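Local coordinates for protein putative TetR transcriptional regulator (Rhodococcus sp., PDB 2I10) that probably binds DNA as a dimeric TetR-family transcriptional regulator, and holds p-nitrophenol in a pocket of its C-terminal domain, at residues 65-70 / 124-129; 22-27 / 56-61. One frame throughout, in Å; residues are numbered along the deposited sequence.

Interaction 1: 65-70 / 124-129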
loop_
_atom_site.group_PDB
_atom_site.type_symbol
_atom_site.label_atom_id
_atom_site.label_comp_id
_atom_site.label_asym_id
_atom_site.label_seq_id
_atom_site.Cartn_x
_atom_site.Cartn_y
_atom_site.Cartn_z
ATOM N N ARG B 65 10.738 -0.715 12.233
ATOM C CA ARG B 65 10.779 -1.630 11.094
ATOM C C ARG B 65 9.493 -1.543 10.230
ATOM O O ARG B 65 9.573 -1.603 9.018
ATOM C CB ARG B 65 11.037 -3.062 11.588
ATOM C CG ARG B 65 11.181 -4.147 10.506
ATOM C CD ARG B 65 12.402 -3.949 9.613
ATOM N NE ARG B 65 13.689 -3.868 10.323
ATOM C CZ ARG B 65 14.546 -4.882 10.459
ATOM N NH1 ARG B 65 14.244 -6.076 9.966
ATOM N NH2 ARG B 65 15.697 -4.717 11.109
ATOM N N TYR B 66 8.330 -1.388 10.849
ATOM C CA TYR B 66 7.063 -1.572 10.137
ATOM C C TYR B 66 6.164 -0.359 9.934
ATOM O O TYR B 66 5.133 -0.485 9.289
ATOM C CB TYR B 66 6.236 -2.624 10.846
ATOM C CG TYR B 66 6.771 -4.050 10.692
ATOM C CD1 TYR B 66 6.458 -4.803 9.558
ATOM C CD2 TYR B 66 7.561 -4.646 11.693
ATOM C CE1 TYR B 66 6.917 -6.118 9.399
ATOM C CE2 TYR B 66 8.040 -5.991 11.546
ATOM C CZ TYR B 66 7.704 -6.707 10.395
ATOM O OH TYR B 66 8.160 -8.003 10.204
HETATM N N MSE B 67 6.500 0.786 10.511
HETATM C CA MSE B 67 5.630 1.966 10.461
HETATM C C MSE B 67 6.124 2.862 9.329
HETATM O O MSE B 67 7.291 3.258 9.356
HETATM C CB MSE B 67 5.618 2.714 11.819
HETATM C CG MSE B 67 4.267 2.711 12.650
HETATM SE SE MSE B 67 4.314 4.273 14.001
HETATM C CE MSE B 67 4.117 5.683 12.745
ATOM N N CYS B 68 5.280 3.148 8.323
ATOM C CA CYS B 68 5.594 4.178 7.302
ATOM C C CYS B 68 5.826 5.550 7.975
ATOM O O CYS B 68 6.810 6.242 7.707
ATOM C CB CYS B 68 4.480 4.259 6.189
ATOM S SG CYS B 68 4.510 2.843 4.876
ATOM N N GLU B 69 4.924 5.899 8.883
ATOM C CA GLU B 69 4.807 7.258 9.437
ATOM C C GLU B 69 5.708 7.583 10.637
ATOM O O GLU B 69 5.383 8.497 11.407
ATOM C CB GLU B 69 3.358 7.521 9.848
ATOM C CG GLU B 69 2.341 7.164 8.781
ATOM C CD GLU B 69 1.837 5.715 8.836
ATOM O OE1 GLU B 69 2.466 4.830 9.457
ATOM O OE2 GLU B 69 0.784 5.476 8.234
ATOM N N ARG B 70 6.810 6.850 10.803
ATOM C CA ARG B 70 7.731 7.031 11.938
ATOM C C ARG B 70 8.188 8.477 12.166
ATOM O O ARG B 70 8.825 9.058 11.288
ATOM C CB ARG B 70 8.954 6.107 11.752
ATOM C CG ARG B 70 9.514 5.612 13.070
ATOM C CD ARG B 70 8.471 4.870 13.888
ATOM N NE ARG B 70 9.060 4.338 15.101
ATOM C CZ ARG B 70 8.651 4.527 16.361
ATOM N NH1 ARG B 70 7.575 5.225 16.667
ATOM N NH2 ARG B 70 9.322 3.939 17.350
ATOM N N VAL B 124 -4.991 0.308 15.908
ATOM C CA VAL B 124 -5.835 1.158 15.044
ATOM C C VAL B 124 -5.678 2.633 15.443
ATOM O O VAL B 124 -5.472 3.501 14.588
ATOM C CB VAL B 124 -7.361 0.744 15.146
ATOM C CG1 VAL B 124 -8.259 1.789 14.485
ATOM C CG2 VAL B 124 -7.588 -0.629 14.538
ATOM N N ASP B 125 -5.789 2.891 16.747
ATOM C CA ASP B 125 -5.651 4.221 17.303
ATOM C C ASP B 125 -4.259 4.791 17.032
ATOM O O ASP B 125 -4.108 5.947 16.628
ATOM C CB ASP B 125 -6.007 4.223 18.811
ATOM C CG ASP B 125 -7.497 4.027 19.051
ATOM O OD1 ASP B 125 -8.284 4.096 18.074
ATOM O OD2 ASP B 125 -7.893 3.804 20.205
ATOM N N LEU B 126 -3.255 3.951 17.200
ATOM C CA LEU B 126 -1.869 4.356 16.948
ATOM C C LEU B 126 -1.653 4.775 15.459
ATOM O O LEU B 126 -1.073 5.824 15.174
ATOM C CB LEU B 126 -0.925 3.205 17.373
ATOM C CG LEU B 126 0.595 3.316 17.153
ATOM C CD1 LEU B 126 1.262 2.070 17.662
ATOM C CD2 LEU B 126 0.958 3.428 15.726
ATOM N N LEU B 127 -2.092 3.926 14.527
ATOM C CA LEU B 127 -2.001 4.250 13.108
ATOM C C LEU B 127 -2.819 5.464 12.699
ATOM O O LEU B 127 -2.357 6.251 11.901
ATOM C CB LEU B 127 -2.400 3.035 12.230
ATOM C CG LEU B 127 -1.455 1.842 12.357
ATOM C CD1 LEU B 127 -1.960 0.603 11.574
ATOM C CD2 LEU B 127 -0.095 2.292 11.881
ATOM N N THR B 128 -4.035 5.592 13.223
ATOM C CA THR B 128 -4.864 6.757 12.939
ATOM C C THR B 128 -4.173 8.060 13.361
ATOM O O THR B 128 -4.142 9.017 12.577
ATOM C CB THR B 128 -6.232 6.654 13.633
ATOM O OG1 THR B 128 -6.889 5.470 13.175
ATOM C CG2 THR B 128 -7.095 7.842 13.319
ATOM N N ALA B 129 -3.618 8.085 14.582
ATOM C CA ALA B 129 -2.871 9.241 15.051
ATOM C C ALA B 129 -1.626 9.500 14.199
ATOM O O ALA B 129 -1.367 10.606 13.806
ATOM C CB ALA B 129 -2.460 9.036 16.581
#

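Interaction 2: 22-27 / 56-61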
loop_
_atom_site.group_PDB
_atom_site.type_symbol
_atom_site.label_atom_id
_atom_site.label_comp_id
_atom_site.label_asym_id
_atom_site.label_seq_id
_atom_site.Cartn_x
_atom_site.Cartn_y
_atom_site.Cartn_z
ATOM N N GLU B 22 3.567 -9.496 14.900
ATOM C CA GLU B 22 2.306 -10.273 14.856
ATOM C C GLU B 22 1.605 -10.262 16.179
ATOM O O GLU B 22 0.385 -10.180 16.223
ATOM C CB GLU B 22 2.517 -11.755 14.439
ATOM C CG GLU B 22 3.554 -11.927 13.359
ATOM C CD GLU B 22 3.724 -13.371 12.869
ATOM O OE1 GLU B 22 3.935 -14.317 13.685
ATOM O OE2 GLU B 22 3.673 -13.527 11.631
ATOM N N LEU B 23 2.374 -10.412 17.256
ATOM C CA LEU B 23 1.826 -10.362 18.589
ATOM C C LEU B 23 1.228 -9.028 18.885
ATOM O O LEU B 23 0.112 -8.946 19.371
ATOM C CB LEU B 23 2.909 -10.628 19.645
ATOM C CG LEU B 23 3.165 -12.052 20.073
ATOM C CD1 LEU B 23 4.411 -12.094 20.947
ATOM C CD2 LEU B 23 1.937 -12.623 20.806
ATOM N N PHE B 24 2.003 -7.970 18.682
ATOM C CA PHE B 24 1.523 -6.634 19.025
ATOM C C PHE B 24 0.356 -6.301 18.092
ATOM O O PHE B 24 -0.587 -5.590 18.467
ATOM C CB PHE B 24 2.619 -5.552 18.883
ATOM C CG PHE B 24 3.772 -5.647 19.885
ATOM C CD1 PHE B 24 3.558 -5.641 21.255
ATOM C CD2 PHE B 24 5.088 -5.647 19.438
ATOM C CE1 PHE B 24 4.626 -5.681 22.161
ATOM C CE2 PHE B 24 6.163 -5.696 20.338
ATOM C CZ PHE B 24 5.924 -5.714 21.691
ATOM N N TRP B 25 0.429 -6.787 16.850
ATOM C CA TRP B 25 -0.630 -6.450 15.879
ATOM C C TRP B 25 -1.953 -6.975 16.412
ATOM O O TRP B 25 -2.921 -6.237 16.470
ATOM C CB TRP B 25 -0.330 -7.083 14.535
ATOM C CG TRP B 25 -1.339 -6.789 13.481
ATOM C CD1 TRP B 25 -2.380 -7.601 13.074
ATOM C CD2 TRP B 25 -1.407 -5.607 12.669
ATOM N NE1 TRP B 25 -3.089 -6.984 12.062
ATOM C CE2 TRP B 25 -2.508 -5.771 11.779
ATOM C CE3 TRP B 25 -0.627 -4.446 12.587
ATOM C CZ2 TRP B 25 -2.866 -4.798 10.841
ATOM C CZ3 TRP B 25 -0.976 -3.486 11.666
ATOM C CH2 TRP B 25 -2.100 -3.667 10.796
ATOM N N ARG B 26 -1.961 -8.246 16.819
ATOM C CA ARG B 26 -3.164 -8.943 17.284
ATOM C C ARG B 26 -3.600 -8.544 18.696
ATOM O O ARG B 26 -4.801 -8.408 18.965
ATOM C CB ARG B 26 -2.934 -10.448 17.224
ATOM C CG ARG B 26 -4.150 -11.277 17.713
ATOM C CD ARG B 26 -3.898 -12.772 17.667
ATOM N NE ARG B 26 -3.015 -13.213 18.759
ATOM C CZ ARG B 26 -1.727 -13.514 18.605
ATOM N NH1 ARG B 26 -1.133 -13.420 17.408
ATOM N NH2 ARG B 26 -1.037 -13.907 19.648
ATOM N N GLN B 27 -2.625 -8.355 19.598
ATOM C CA GLN B 27 -2.935 -8.133 21.014
ATOM C C GLN B 27 -2.809 -6.670 21.493
ATOM O O GLN B 27 -3.289 -6.334 22.574
ATOM C CB GLN B 27 -2.054 -9.036 21.912
ATOM C CG GLN B 27 -2.007 -10.534 21.542
ATOM C CD GLN B 27 -1.233 -11.388 22.547
ATOM O OE1 GLN B 27 -0.132 -11.031 23.021
ATOM N NE2 GLN B 27 -1.818 -12.502 22.903
ATOM N N ARG B 56 9.115 -2.241 26.009
ATOM C CA ARG B 56 8.980 -0.941 25.356
ATOM C C ARG B 56 10.054 -0.758 24.303
ATOM O O ARG B 56 9.769 -0.328 23.197
ATOM C CB ARG B 56 9.007 0.214 26.357
ATOM C CG ARG B 56 8.654 1.587 25.724
ATOM C CD ARG B 56 7.183 1.582 25.215
ATOM N NE ARG B 56 6.652 2.905 24.881
ATOM C CZ ARG B 56 6.223 3.799 25.779
ATOM N NH1 ARG B 56 5.746 4.966 25.378
ATOM N NH2 ARG B 56 6.265 3.535 27.073
ATOM N N ASP B 57 11.299 -1.057 24.638
ATOM C CA ASP B 57 12.394 -0.971 23.640
ATOM C C ASP B 57 12.022 -1.838 22.426
ATOM O O ASP B 57 12.149 -1.398 21.306
ATOM C CB ASP B 57 13.723 -1.484 24.195
ATOM C CG ASP B 57 14.275 -0.620 25.310
ATOM O OD1 ASP B 57 13.993 0.579 25.348
ATOM O OD2 ASP B 57 15.004 -1.148 26.155
ATOM N N LEU B 58 11.598 -3.076 22.676
ATOM C CA LEU B 58 11.276 -4.005 21.589
ATOM C C LEU B 58 10.106 -3.472 20.728
ATOM O O LEU B 58 10.125 -3.552 19.522
ATOM C CB LEU B 58 10.970 -5.397 22.121
ATOM C CG LEU B 58 10.319 -6.442 21.210
ATOM C CD1 LEU B 58 11.166 -6.648 19.901
ATOM C CD2 LEU B 58 10.119 -7.783 21.957
ATOM N N PHE B 59 9.104 -2.921 21.370
ATOM C CA PHE B 59 7.952 -2.361 20.644
ATOM C C PHE B 59 8.356 -1.178 19.765
ATOM O O PHE B 59 7.919 -1.084 18.613
ATOM C CB PHE B 59 6.836 -2.013 21.647
ATOM C CG PHE B 59 5.621 -1.351 21.026
ATOM C CD1 PHE B 59 4.664 -2.116 20.323
ATOM C CD2 PHE B 59 5.402 0.023 21.174
ATOM C CE1 PHE B 59 3.528 -1.528 19.773
ATOM C CE2 PHE B 59 4.248 0.625 20.627
ATOM C CZ PHE B 59 3.319 -0.148 19.919
ATOM N N GLU B 60 9.211 -0.289 20.276
ATOM C CA GLU B 60 9.679 0.854 19.482
ATOM C C GLU B 60 10.540 0.389 18.308
ATOM O O GLU B 60 10.481 0.981 17.245
ATOM C CB GLU B 60 10.469 1.868 20.351
ATOM C CG GLU B 60 9.698 2.424 21.611
ATOM C CD GLU B 60 8.492 3.311 21.284
ATOM O OE1 GLU B 60 8.407 3.787 20.145
ATOM O OE2 GLU B 60 7.643 3.569 22.180
ATOM N N LYS B 61 11.325 -0.678 18.489
ATOM C CA LYS B 61 12.146 -1.237 17.379
ATOM C C LYS B 61 11.244 -1.850 16.283
ATOM O O LYS B 61 11.550 -1.785 15.088
ATOM C CB LYS B 61 13.130 -2.333 17.880
ATOM C CG LYS B 61 14.230 -1.885 18.857
ATOM C CD LYS B 61 14.913 -3.138 19.604
ATOM C CE LYS B 61 15.611 -2.797 20.926
ATOM N NZ LYS B 61 16.629 -1.668 20.815
#

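Interaction 1: 65-70 / 124-129
Met67, a selenomethionine in this crystal, reaches from the end of one helix to two leucines of another, and its side chain can be followed atom by atom. CB sets out toward helix 121-148 without yet touching Leu126 or Leu127. CG is the first to make contact, lying 4.4 Å from CD2 of Leu127. The selenium comes closer to the helix, with SE 3.9 Å from CD2 of Leu126, and there the two side chains pass at a slant. The last torsion (chi3 71°) then bends the chain, so that CE does not continue toward the leucines but folds back over its own segment to within 3.5 Å of CB of Glu69. Leu126 does its share by torsion: with CG anti to the backbone N (chi1 177°), its branch leans toward the selenium although the CB bond itself does not point there.

As in other TetR-family proteins, the helix preceding this turn, 55-66, links the DNA-binding domain to the ligand-binding core, and Met67 is the first residue to leave it. Its carbonyl O accepts a hydrogen bond from NH2 of Arg94, while the neighbouring Cys68 is tied to Cys107 by a disulfide.

Glu69 borders the same leucine surface, its OE1 4.3 Å from CD2 of Leu127. The other oxygen, OE2, is hydrogen-bonded to the hydroxyls of Tyr169 and Thr109, which together should hold this buried carboxylate in place. The Glu69 side chain also touches Arg131 of the p-nitrophenol pocket and lies about 9 Å from the bound ligand, not in contact with it.

Interaction 2: 22-27 / 56-61
Phe59 drives an edge of its ring into the face of Phe24, a T-shaped pair that joins the first helix of the TetR-type DNA-binding domain, 15-27, to the helix that follows its predicted helix-turn-helix, 55-66. The ring planes stand at 80° and the centroids are 5.0 Å apart. CD1 of Phe59 makes the central contact: it sits over the middle of the Phe24 ring, 3.5 Å above its plane, and comes within 3.7 Å of both CG and CD2 of that ring. A chi1 of 177° swings the Phe59 ring opposite its own backbone N, which aims CD1 at Phe24; CB, set by the backbone, lies over the same face, 4.2 Å from the Phe24 centroid, in an off-centre CH-pi contact. Leu58 meets the same ring differently, near its plane, with its CG 4.3 Å from CE2 of Phe24. The aromatic ring is thus held over one face and at one edge by consecutive residues of the partner helix. Replacing Phe24 by an alanine would remove the ring and is likely to open a gap between the two helices, leaving the Phe59 edge and the Leu58 branch without their shared packing surface.

Farther out, the ring of Tyr29 meets that of Phe59 and also touches Phe24, while Leu58 packs on Leu37 of helix 34-41, so the neighbouring helix of the domain backs the cluster. On the side of helix 55-66 turned from Phe24, Arg56 and Glu60 form a salt bridge one turn apart: NE of Arg56 lies 3.0 Å from OE2 of Glu60, which uses its anti lone pair and sits 21° out of the guanidinium plane.

In the fold
Helix 55-66 is common to both contacts, whose centres lie about 12 Å apart. They come in series along the chain: interaction 2 closes within the N-terminal DNA-binding domain before interaction 1 opens, where the helix ends and the chain meets helix 121-148. They also touch directly. Arg70 NH2 forms a salt bridge with Glu60 OE1 at 2.9 Å, Leu126 CD1 packs 3.8 Å from Phe59 CZ, and Leu127 lies against Trp25. This places a continuous path of packing between the DNA-binding helices and the helix carrying p-nitrophenol pocket residues, consistent with the coupling of ligand and DNA binding known in TetR-family regulators.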